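Local coordinates for protein branched-chain amino acid aminotransferase (Thermoproteus uzoniensis 768-20, PDB 6THQ) that probably transfers the amino group of leucine, isoleucine and valine to 2-oxoglutarate, using pyridoxal 5'-phosphate as cofactor, at residues A[45-50]-A[258-263]; A[100-105]-A[130-135]; A[248-253]-A[269-274]. All blocks are in the same frame, centred on the assembly; numbering follows the deposited sequence.

Contact 1 of 3, residues A[45-50]-A[258-263]; sequences GIRAYW and VGTAAE. With PY5 (2-[O-phosphonopyridoxyl]-amino-pentanoic acid), chain E; PLP (pyridoxal-5'-phosphate), chain D.
The backbones of G45 and T260 come nearest, CA to CA 6.3 Å, where G45, at the start of segment 45-50, passes the turn that follows strand 258-259; no backbone hydrogen bond joins them, and the connection is made by the side chains of R47, Y49, T260 and E263 and by the carbonyls of T260 and A261. R47 reaches out with its chain extended from CG to NE, running alongside T260 with the opposite heading, so that its guanidinium edge faces two successive carbonyls. NE donates to T260 O (2.9 Å, a bent 137° at the hydrogen) and NH2 to A261 O (3.0 Å, straighter at 159°), both acceptors close to the guanidinium plane; NH2 also serves G134 O, which helps fix the group's rotation. E263 crosses R47 at about a right angle and lays OE2 over the centre of one guanidinium face. R47 NH1 to E263 OE2 is 3.6 Å, a salt bridge of charge alone, the oxygen sitting above the plane where no donor is aimed. The same OE2 accepts the Y49 hydroxyl, OH to OE2 2.6 Å, on its anti side and at the ring edge, with ring and carboxylate planes nearly parallel. A water donates to both Y49 OH and T260 O, while OE1 of E263 pairs with K135. The T260 methyl, CG2, packs on R47 CG at 3.8 Å; a chi1 of -62° sets OG1 beside the backbone N, facing the cofactor phosphate. T260 N gives O1P of PY5 a 2.7 Å hydrogen bond, and PLP, modelled at the same place, is bound likewise. A261 N donates to PY5 OXT at 3.1 Å, almost straight. Phosphate and substrate-carboxylate analogue are thus gripped by adjacent backbone amides of one turn, part of the cofactor site of this class-IV aminotransferase.

Contact 2 of 3, residues A[100-105]-A[130-135]; sequences EDLYIR and AIPFGK. With PY5 (2-[O-phosphonopyridoxyl]-amino-pentanoic acid), chain E.
Strands 102-105 and 130-132 run antiparallel, their axes 4.5 Å apart at closest approach, and backbone hydrogen bonds set the register. Y103 and I131 form the hydrogen-bonded pair, Y103 N to I131 O 2.8 Å and I131 N to Y103 O 2.9 Å; L102 with P132 and I104 with A130 are non-hydrogen-bonded pairs. Beyond the strand end F133 N donates to D101 O. CA-H...O contacts add to the ladder, from P132 CA to D101 O and from L102 CA to I131 O. Apolar contacts lie on both sides of the sheet. The methyl of A130 meets L102 CD1 and I104 CG1, each at 4.0 Å, whereas on the side of Y103 and I131, Y103 CB packs on F133 CG at 3.6 Å. The two aromatic rings meet obliquely, centroids 5.3 Å apart and planes at 42°. Polar side-chain bonds gather at the Y103 hydroxyl. A chi1 of -176° swings the Y103 ring away from its own N and carries OH beyond F133 to the ligand, where it donates a very short 2.5 Å bond to PY5 O, in the ring plane. R105, its chain bent at chi2 and chi3, brings NH2 back to Y103 OH at 3.0 Å, a nearly straight bond in the guanidinium plane. The hydroxyl therefore accepts from an arginine while donating to the carboxylate of the substrate-like ligand, and R105, whose guanidinium edge also borders the ligand's side chain, probably helps to position it. N37 and Y38 of the second subunit also bind R105, and I115 of that subunit packs on Y103, R105 and I131. Within the chain, strand 42-50 flanks strand 102-110 opposite 124-132, and helix 82-96 covers L102 and I104 through V93 and V89.

Contact 3 of 3, residues A[248-253]-A[269-274]; sequences ELYAAD and EIDGRV
A beta hairpin with a two-residue loop, a type I' turn from I270 to R273, packs here against the end of the short helix 246-250. The hairpin is held by its own backbone pair, I270 N to R273 O and R273 N to I270 O, both 2.8 Å, with D271 and G272 at the corner, both at positive phi. Y250 from the helix is the main partner, touched over one face and at its edge. R273 covers the face: bent at chi2 (113°), its chain sets CD 3.6 Å from the ring centroid, almost on the normal, as a CH-pi contact. The guanidinium follows, lying flat on the ring with planes 15° apart and CZ off-centre at 4.1 Å from the centroid, a stacked cation-pi pair. At the ring edge I270 CG1 approaches Y250 CE1 at 3.7 Å, and I270 CD1 meets L249 CD2 as the two side chains cross at about a right angle. L249 and I270 continue inward to I186 of strand 184-188. NH1 of R273 bonds back to D271 O, in the guanidinium plane, which helps to hold the group flat on the ring. R246 NH1 also hydrogen-bonds the Y250 hydroxyl, and D271 OD1 takes V146 N. The hydroxyl itself donates to the anti lone pair of D271 OD2, OH to OD2 2.5 Å, with ring and carboxylate planes 81° apart.

From the N terminus, strand 42-50 opens contact 1, which closes only at 258-263, more than 200 residues on. Contact 2 opens and closes within that span, joining strands 102-110 and 124-132 beside 42-50 in the antiparallel sheet. Contact 3 opens at 248-253, before contact 1 is complete, and closes at 269-274, so the two cross along the chain; contacts 2 and 3 follow in series. Contacts 1 and 2 touch through I46 with I104, where strands 42-50 and 102-110 lie side by side, and both reach PY5. Contact 1 ties the antiparallel sheet to the mixed one, while contact 3 lies on the mixed sheet about 26 Å from contact 1, centre to centre.

Contact 1 of 3, residues A[45-50]-A[258-263]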
loop_
_atom_site.group_PDB
_atom_site.type_symbol
_atom_site.label_atom_id
_atom_site.label_comp_id
_atom_site.label_asym_id
_atom_site.label_seq_id
_atom_site.Cartn_x
_atom_site.Cartn_y
_atom_site.Cartn_z
ATOM N N GLY A 45 -14.172 7.072 4.758
ATOM C CA GLY A 45 -14.625 6.938 6.128
ATOM C C GLY A 45 -15.776 7.946 6.262
ATOM O O GLY A 45 -15.565 9.131 6.065
ATOM N N ILE A 46 -17.000 7.466 6.569
ATOM C CA ILE A 46 -18.176 8.312 6.645
ATOM C C ILE A 46 -18.939 7.962 7.888
ATOM O O ILE A 46 -19.137 6.786 8.199
ATOM C CB ILE A 46 -19.092 8.173 5.435
ATOM C CG1 ILE A 46 -18.309 8.214 4.143
ATOM C CG2 ILE A 46 -20.048 9.372 5.435
ATOM C CD1 ILE A 46 -19.109 7.972 2.864
ATOM N N ARG A 47 -19.296 8.966 8.674
ATOM C CA ARG A 47 -20.063 8.660 9.869
ATOM C C ARG A 47 -21.556 8.950 9.652
ATOM O O ARG A 47 -21.929 9.809 8.842
ATOM C CB ARG A 47 -19.539 9.441 11.053
ATOM C CG ARG A 47 -18.591 8.632 11.935
ATOM C CD ARG A 47 -18.392 9.415 13.190
ATOM N NE ARG A 47 -17.379 8.887 14.053
ATOM C CZ ARG A 47 -17.644 8.203 15.154
ATOM N NH1 ARG A 47 -18.878 7.966 15.497
ATOM N NH2 ARG A 47 -16.667 7.752 15.924
ATOM N N ALA A 48 -22.411 8.210 10.361
ATOM C CA ALA A 48 -23.845 8.550 10.412
ATOM C C ALA A 48 -24.138 8.677 11.880
ATOM O O ALA A 48 -23.668 7.849 12.661
ATOM C CB ALA A 48 -24.721 7.483 9.722
ATOM N N TYR A 49 -24.854 9.732 12.260
ATOM C CA TYR A 49 -25.172 9.924 13.697
ATOM C C TYR A 49 -26.698 9.820 13.992
ATOM O O TYR A 49 -27.559 10.332 13.228
ATOM C CB TYR A 49 -24.654 11.255 14.158
ATOM C CG TYR A 49 -23.195 11.343 14.277
ATOM C CD1 TYR A 49 -22.400 11.683 13.161
ATOM C CD2 TYR A 49 -22.568 11.202 15.522
ATOM C CE1 TYR A 49 -21.000 11.815 13.286
ATOM C CE2 TYR A 49 -21.169 11.342 15.648
ATOM C CZ TYR A 49 -20.420 11.660 14.509
ATOM O OH TYR A 49 -19.080 11.862 14.618
ATOM N N TRP A 50 -27.007 9.111 15.073
ATOM C CA TRP A 50 -28.387 8.921 15.528
ATOM C C TRP A 50 -28.680 10.067 16.490
ATOM O O TRP A 50 -28.004 10.159 17.517
ATOM C CB TRP A 50 -28.494 7.598 16.316
ATOM C CG TRP A 50 -29.904 7.354 16.883
ATOM C CD1 TRP A 50 -30.266 7.254 18.213
ATOM C CD2 TRP A 50 -31.129 7.196 16.118
ATOM N NE1 TRP A 50 -31.635 7.035 18.311
ATOM C CE2 TRP A 50 -32.184 6.991 17.052
ATOM C CE3 TRP A 50 -31.428 7.203 14.738
ATOM C CZ2 TRP A 50 -33.525 6.817 16.648
ATOM C CZ3 TRP A 50 -32.751 7.016 14.324
ATOM C CH2 TRP A 50 -33.792 6.817 15.278
ATOM N N VAL A 258 -8.466 15.781 14.632
ATOM C CA VAL A 258 -9.779 15.751 14.026
ATOM C C VAL A 258 -9.811 14.711 12.928
ATOM O O VAL A 258 -8.794 14.425 12.277
ATOM C CB VAL A 258 -10.214 17.127 13.414
ATOM C CG1 VAL A 258 -10.008 18.268 14.402
ATOM C CG2 VAL A 258 -9.474 17.395 12.085
ATOM N N GLY A 259 -10.983 14.139 12.719
ATOM C CA GLY A 259 -11.151 13.129 11.693
ATOM C C GLY A 259 -12.517 12.497 11.793
ATOM O O GLY A 259 -13.174 12.655 12.816
ATOM N N THR A 260 -12.943 11.802 10.736
ATOM C CA THR A 260 -14.231 11.199 10.760
ATOM C C THR A 260 -14.422 10.283 11.988
ATOM O O THR A 260 -15.341 10.471 12.823
ATOM C CB THR A 260 -14.554 10.516 9.458
ATOM O OG1 THR A 260 -14.557 11.527 8.442
ATOM C CG2 THR A 260 -15.980 9.897 9.543
ATOM N N ALA A 261 -13.553 9.301 12.117
ATOM C CA ALA A 261 -13.575 8.387 13.251
ATOM C C ALA A 261 -13.234 9.118 14.526
ATOM O O ALA A 261 -13.895 8.900 15.557
ATOM C CB ALA A 261 -12.547 7.261 13.047
ATOM N N ALA A 262 -12.182 9.957 14.472
ATOM C CA ALA A 262 -11.655 10.584 15.650
ATOM C C ALA A 262 -12.545 11.694 16.208
ATOM O O ALA A 262 -12.361 12.125 17.370
ATOM C CB ALA A 262 -10.305 11.186 15.334
ATOM N N GLU A 263 -13.416 12.219 15.359
ATOM C CA GLU A 263 -14.206 13.419 15.730
ATOM C C GLU A 263 -13.307 14.618 16.092
ATOM O O GLU A 263 -12.377 14.927 15.353
ATOM C CB GLU A 263 -15.187 13.062 16.850
ATOM C CG GLU A 263 -16.149 11.972 16.361
ATOM C CD GLU A 263 -17.138 11.497 17.402
ATOM O OE1 GLU A 263 -16.805 11.467 18.625
ATOM O OE2 GLU A 263 -18.245 11.149 16.974
HETATM N N1 PY5 E . -5.347 11.877 8.081
HETATM C C2 PY5 E . -5.352 10.521 7.983
HETATM C C2A PY5 E . -4.042 9.793 7.824
HETATM C C3 PY5 E . -6.652 9.781 8.136
HETATM O O3 PY5 E . -6.725 8.409 8.100
HETATM C C4 PY5 E . -7.898 10.601 8.338
HETATM C C4A PY5 E . -9.271 9.955 8.508
HETATM C C5 PY5 E . -7.731 12.076 8.383
HETATM C C6 PY5 E . -6.457 12.617 8.239
HETATM C C5A PY5 E . -8.963 12.957 8.575
HETATM O O4P PY5 E . -9.871 12.721 7.489
HETATM P P PY5 E . -11.451 13.032 7.542
HETATM O O1P PY5 E . -12.047 11.806 8.182
HETATM O O2P PY5 E . -11.577 14.195 8.482
HETATM O O3P PY5 E . -11.803 13.284 6.083
HETATM N N PY5 E . -9.160 8.693 7.822
HETATM C CA PY5 E . -9.599 7.512 8.523
HETATM C C PY5 E . -10.995 7.908 8.975
HETATM O O PY5 E . -11.753 7.450 8.124
HETATM C CB PY5 E . -8.540 6.894 9.482
HETATM C CG PY5 E . -8.254 5.431 9.117
HETATM C CD PY5 E . -9.215 4.563 9.934
HETATM O OXT PY5 E . -11.369 8.625 9.962
HETATM N N1 PLP D . -5.806 11.545 7.699
HETATM C C2 PLP D . -5.824 10.266 7.268
HETATM C C2A PLP D . -4.491 9.635 7.047
HETATM C C3 PLP D . -7.123 9.536 7.115
HETATM O O3 PLP D . -7.230 8.231 6.710
HETATM C C4 PLP D . -8.374 10.296 7.408
HETATM C C4A PLP D . -9.729 9.621 7.241
HETATM C C5 PLP D . -8.186 11.709 7.855
HETATM C C6 PLP D . -6.906 12.247 7.977
HETATM C C5A PLP D . -9.355 12.600 8.210
HETATM O O4P PLP D . -10.110 12.882 7.054
HETATM P P PLP D . -11.685 13.054 7.253
HETATM O O1P PLP D . -12.041 11.755 7.934
HETATM O O2P PLP D . -11.841 14.241 8.157
HETATM O O3P PLP D . -12.155 13.251 5.834
HETATM O O HOH W 1 -16.856 12.824 13.032
#

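Contact 2 of 3, residues A[100-105]-A[130-135]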
loop_
_atom_site.group_PDB
_atom_site.type_symbol
_atom_site.label_atom_id
_atom_site.label_comp_id
_atom_site.label_asym_id
_atom_site.label_seq_id
_atom_site.Cartn_x
_atom_site.Cartn_y
_atom_site.Cartn_z
ATOM N N GLU A 100 -28.634 3.813 15.044
ATOM C CA GLU A 100 -27.517 4.074 15.954
ATOM C C GLU A 100 -26.311 4.607 15.135
ATOM O O GLU A 100 -26.297 4.563 13.898
ATOM C CB GLU A 100 -27.128 2.776 16.684
ATOM C CG GLU A 100 -26.609 1.728 15.696
ATOM C CD GLU A 100 -26.409 0.349 16.283
ATOM O OE1 GLU A 100 -25.585 0.179 17.212
ATOM O OE2 GLU A 100 -27.068 -0.584 15.759
ATOM N N ASP A 101 -25.322 5.114 15.862
ATOM C CA ASP A 101 -24.074 5.656 15.305
ATOM C C ASP A 101 -23.324 4.593 14.461
ATOM O O ASP A 101 -23.091 3.469 14.903
ATOM C CB ASP A 101 -23.187 6.156 16.439
ATOM C CG ASP A 101 -23.668 7.438 17.053
ATOM O OD1 ASP A 101 -24.698 8.007 16.588
ATOM O OD2 ASP A 101 -22.931 7.881 17.994
ATOM N N LEU A 102 -23.005 4.980 13.233
ATOM C CA LEU A 102 -22.318 4.135 12.268
ATOM C C LEU A 102 -20.988 4.761 11.803
ATOM O O LEU A 102 -20.899 5.991 11.679
ATOM C CB LEU A 102 -23.193 3.894 11.019
ATOM C CG LEU A 102 -24.598 3.316 11.224
ATOM C CD1 LEU A 102 -25.291 3.116 9.870
ATOM C CD2 LEU A 102 -24.493 2.020 12.035
ATOM N N TYR A 103 -19.989 3.897 11.534
ATOM C CA TYR A 103 -18.905 4.193 10.642
ATOM C C TYR A 103 -19.096 3.466 9.337
ATOM O O TYR A 103 -19.328 2.292 9.325
ATOM C CB TYR A 103 -17.572 3.872 11.303
ATOM C CG TYR A 103 -16.351 4.237 10.479
ATOM C CD1 TYR A 103 -15.872 3.373 9.476
ATOM C CD2 TYR A 103 -15.686 5.454 10.673
ATOM C CE1 TYR A 103 -14.734 3.722 8.702
ATOM C CE2 TYR A 103 -14.542 5.803 9.932
ATOM C CZ TYR A 103 -14.070 4.938 8.944
ATOM O OH TYR A 103 -12.961 5.272 8.217
ATOM N N ILE A 104 -19.027 4.177 8.227
ATOM C CA ILE A 104 -19.269 3.602 6.905
ATOM C C ILE A 104 -17.950 3.547 6.130
ATOM O O ILE A 104 -17.263 4.542 5.999
ATOM C CB ILE A 104 -20.358 4.416 6.165
ATOM C CG1 ILE A 104 -21.676 4.268 6.960
ATOM C CG2 ILE A 104 -20.616 3.952 4.736
ATOM C CD1 ILE A 104 -22.563 5.502 6.876
ATOM N N ARG A 105 -17.614 2.359 5.633
ATOM C CA ARG A 105 -16.465 2.122 4.791
ATOM C C ARG A 105 -16.786 1.794 3.338
ATOM O O ARG A 105 -17.046 0.650 3.017
ATOM C CB ARG A 105 -15.614 0.988 5.398
ATOM C CG ARG A 105 -14.348 0.591 4.593
ATOM C CD ARG A 105 -13.382 1.769 4.225
ATOM N NE ARG A 105 -12.875 2.527 5.384
ATOM C CZ ARG A 105 -11.902 2.112 6.210
ATOM N NH1 ARG A 105 -11.302 0.916 6.047
ATOM N NH2 ARG A 105 -11.508 2.901 7.224
ATOM N N ALA A 130 -21.470 -0.867 6.575
ATOM C CA ALA A 130 -21.798 0.079 7.637
ATOM C C ALA A 130 -21.681 -0.600 8.930
ATOM O O ALA A 130 -22.196 -1.666 9.117
ATOM C CB ALA A 130 -23.202 0.614 7.470
ATOM N N ILE A 131 -21.041 0.018 9.879
ATOM C CA ILE A 131 -20.774 -0.720 11.049
ATOM C C ILE A 131 -21.028 0.135 12.293
ATOM O O ILE A 131 -20.667 1.291 12.344
ATOM C CB ILE A 131 -19.393 -1.422 10.928
ATOM C CG1 ILE A 131 -18.436 -1.101 12.046
ATOM C CG2 ILE A 131 -18.778 -1.240 9.526
ATOM C CD1 ILE A 131 -17.119 -1.857 11.841
ATOM N N PRO A 132 -21.685 -0.448 13.296
ATOM C CA PRO A 132 -21.854 0.233 14.568
ATOM C C PRO A 132 -20.533 0.721 15.103
ATOM O O PRO A 132 -19.562 -0.032 15.103
ATOM C CB PRO A 132 -22.430 -0.864 15.470
ATOM C CG PRO A 132 -23.295 -1.580 14.525
ATOM C CD PRO A 132 -22.496 -1.677 13.242
ATOM N N PHE A 133 -20.502 1.959 15.578
ATOM C CA PHE A 133 -19.228 2.536 15.967
ATOM C C PHE A 133 -19.446 3.609 17.001
ATOM O O PHE A 133 -20.229 4.521 16.776
ATOM C CB PHE A 133 -18.565 3.129 14.688
ATOM C CG PHE A 133 -17.080 3.234 14.766
ATOM C CD1 PHE A 133 -16.270 2.117 14.503
ATOM C CD2 PHE A 133 -16.478 4.428 15.110
ATOM C CE1 PHE A 133 -14.882 2.205 14.584
ATOM C CE2 PHE A 133 -15.101 4.521 15.191
ATOM C CZ PHE A 133 -14.294 3.426 14.927
ATOM N N GLY A 134 -18.757 3.540 18.128
ATOM C CA GLY A 134 -18.844 4.620 19.129
ATOM C C GLY A 134 -17.606 5.534 19.001
ATOM O O GLY A 134 -17.267 5.947 17.883
ATOM N N LYS A 135 -16.919 5.827 20.113
ATOM C CA LYS A 135 -15.728 6.687 20.126
ATOM C C LYS A 135 -14.427 5.950 19.714
ATOM O O LYS A 135 -14.218 4.816 20.113
ATOM C CB LYS A 135 -15.534 7.339 21.524
ATOM C CG LYS A 135 -16.777 8.018 22.112
ATOM C CD LYS A 135 -16.977 9.447 21.588
ATOM C CE LYS A 135 -18.438 9.955 21.566
ATOM N NZ LYS A 135 -19.029 9.917 20.172
HETATM N N1 PY5 E . -5.347 11.877 8.081
HETATM C C2 PY5 E . -5.352 10.521 7.983
HETATM C C2A PY5 E . -4.042 9.793 7.824
HETATM C C3 PY5 E . -6.652 9.781 8.136
HETATM O O3 PY5 E . -6.725 8.409 8.100
HETATM C C4 PY5 E . -7.898 10.601 8.338
HETATM C C4A PY5 E . -9.271 9.955 8.508
HETATM C C5 PY5 E . -7.731 12.076 8.383
HETATM C C6 PY5 E . -6.457 12.617 8.239
HETATM C C5A PY5 E . -8.963 12.957 8.575
HETATM O O4P PY5 E . -9.871 12.721 7.489
HETATM P P PY5 E . -11.451 13.032 7.542
HETATM O O1P PY5 E . -12.047 11.806 8.182
HETATM O O2P PY5 E . -11.577 14.195 8.482
HETATM O O3P PY5 E . -11.803 13.284 6.083
HETATM N N PY5 E . -9.160 8.693 7.822
HETATM C CA PY5 E . -9.599 7.512 8.523
HETATM C C PY5 E . -10.995 7.908 8.975
HETATM O O PY5 E . -11.753 7.450 8.124
HETATM C CB PY5 E . -8.540 6.894 9.482
HETATM C CG PY5 E . -8.254 5.431 9.117
HETATM C CD PY5 E . -9.215 4.563 9.934
HETATM O OXT PY5 E . -11.369 8.625 9.962
#

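Contact 3 of 3, residues A[248-253]-A[269-274]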
loop_
_atom_site.group_PDB
_atom_site.type_symbol
_atom_site.label_atom_id
_atom_site.label_comp_id
_atom_site.label_asym_id
_atom_site.label_seq_id
_atom_site.Cartn_x
_atom_site.Cartn_y
_atom_site.Cartn_z
ATOM N N GLU A 248 6.663 24.100 18.221
ATOM C CA GLU A 248 5.397 24.826 18.354
ATOM C C GLU A 248 4.317 23.942 18.972
ATOM O O GLU A 248 3.484 24.402 19.735
ATOM C CB GLU A 248 4.946 25.280 16.989
ATOM C CG GLU A 248 5.721 26.483 16.464
ATOM C CD GLU A 248 5.473 26.723 14.971
ATOM O OE1 GLU A 248 5.092 25.798 14.253
ATOM O OE2 GLU A 248 5.613 27.831 14.488
ATOM N N LEU A 249 4.387 22.655 18.655
ATOM C CA LEU A 249 3.521 21.676 19.180
ATOM C C LEU A 249 3.848 21.522 20.692
ATOM O O LEU A 249 2.979 21.591 21.515
ATOM C CB LEU A 249 3.751 20.402 18.371
ATOM C CG LEU A 249 2.846 19.211 18.774
ATOM C CD1 LEU A 249 1.368 19.540 18.621
ATOM C CD2 LEU A 249 3.251 18.005 17.966
ATOM N N TYR A 250 5.100 21.375 21.050
ATOM C CA TYR A 250 5.470 21.287 22.479
ATOM C C TYR A 250 5.007 22.523 23.309
ATOM O O TYR A 250 4.694 22.447 24.502
ATOM C CB TYR A 250 7.017 21.149 22.611
ATOM C CG TYR A 250 7.547 19.789 22.266
ATOM C CD1 TYR A 250 6.692 18.719 21.902
ATOM C CD2 TYR A 250 8.921 19.545 22.315
ATOM C CE1 TYR A 250 7.218 17.434 21.633
ATOM C CE2 TYR A 250 9.462 18.270 22.036
ATOM C CZ TYR A 250 8.616 17.238 21.714
ATOM O OH TYR A 250 9.208 16.043 21.427
ATOM N N ALA A 251 5.055 23.666 22.671
ATOM C CA ALA A 251 4.751 24.956 23.276
ATOM C C ALA A 251 3.331 25.428 23.015
ATOM O O ALA A 251 3.033 26.579 23.286
ATOM C CB ALA A 251 5.713 26.030 22.740
ATOM N N ALA A 252 2.445 24.568 22.481
ATOM C CA ALA A 252 1.146 25.046 22.067
ATOM C C ALA A 252 0.368 25.341 23.318
ATOM O O ALA A 252 0.615 24.706 24.366
ATOM C CB ALA A 252 0.452 24.004 21.232
ATOM N N ASP A 253 -0.569 26.298 23.255
ATOM C CA ASP A 253 -1.520 26.510 24.385
ATOM C C ASP A 253 -2.490 25.338 24.387
ATOM O O ASP A 253 -2.877 24.907 25.453
ATOM C CB ASP A 253 -2.302 27.862 24.226
ATOM C CG ASP A 253 -1.355 29.095 24.176
ATOM O OD1 ASP A 253 -0.550 29.177 25.096
ATOM O OD2 ASP A 253 -1.380 29.991 23.270
ATOM N N GLU A 269 -1.239 15.375 26.048
ATOM C CA GLU A 269 0.177 15.108 26.241
ATOM C C GLU A 269 0.860 14.804 24.922
ATOM O O GLU A 269 0.345 14.028 24.105
ATOM C CB GLU A 269 0.374 13.975 27.234
ATOM C CG GLU A 269 1.728 14.021 27.896
ATOM C CD GLU A 269 2.129 12.682 28.457
ATOM O OE1 GLU A 269 2.550 11.695 27.771
ATOM O OE2 GLU A 269 1.903 12.572 29.648
ATOM N N ILE A 270 2.020 15.429 24.713
ATOM C CA ILE A 270 2.832 15.126 23.570
ATOM C C ILE A 270 4.274 14.914 23.997
ATOM O O ILE A 270 4.941 15.800 24.562
ATOM C CB ILE A 270 2.635 16.137 22.400
ATOM C CG1 ILE A 270 3.798 16.076 21.449
ATOM C CG2 ILE A 270 2.461 17.570 22.855
ATOM C CD1 ILE A 270 3.481 15.071 20.384
ATOM N N ASP A 271 4.754 13.695 23.743
ATOM C CA ASP A 271 6.096 13.216 24.231
ATOM C C ASP A 271 6.375 13.633 25.692
ATOM O O ASP A 271 7.417 14.213 25.982
ATOM C CB ASP A 271 7.265 13.702 23.347
ATOM C CG ASP A 271 7.100 13.331 21.816
ATOM O OD1 ASP A 271 6.340 12.370 21.427
ATOM O OD2 ASP A 271 7.751 14.044 21.000
ATOM N N GLY A 272 5.427 13.382 26.593
ATOM C CA GLY A 272 5.603 13.740 27.996
ATOM C C GLY A 272 5.328 15.205 28.317
ATOM O O GLY A 272 5.230 15.555 29.463
ATOM N N ARG A 273 5.209 16.079 27.326
ATOM C CA ARG A 273 4.846 17.461 27.635
ATOM C C ARG A 273 3.308 17.614 27.746
ATOM O O ARG A 273 2.545 17.226 26.851
ATOM C CB ARG A 273 5.436 18.416 26.603
ATOM C CG ARG A 273 6.932 18.548 26.730
ATOM C CD ARG A 273 7.621 17.969 25.551
ATOM N NE ARG A 273 9.034 18.280 25.552
ATOM C CZ ARG A 273 9.967 17.332 25.448
ATOM N NH1 ARG A 273 9.568 16.074 25.421
ATOM N NH2 ARG A 273 11.281 17.605 25.351
ATOM N N VAL A 274 2.863 18.078 28.919
ATOM C CA VAL A 274 1.445 18.183 29.249
ATOM C C VAL A 274 0.811 19.401 28.548
ATOM O O VAL A 274 1.409 20.487 28.462
ATOM C CB VAL A 274 1.245 18.211 30.785
ATOM C CG1 VAL A 274 -0.219 18.521 31.153
ATOM C CG2 VAL A 274 1.755 16.883 31.372
#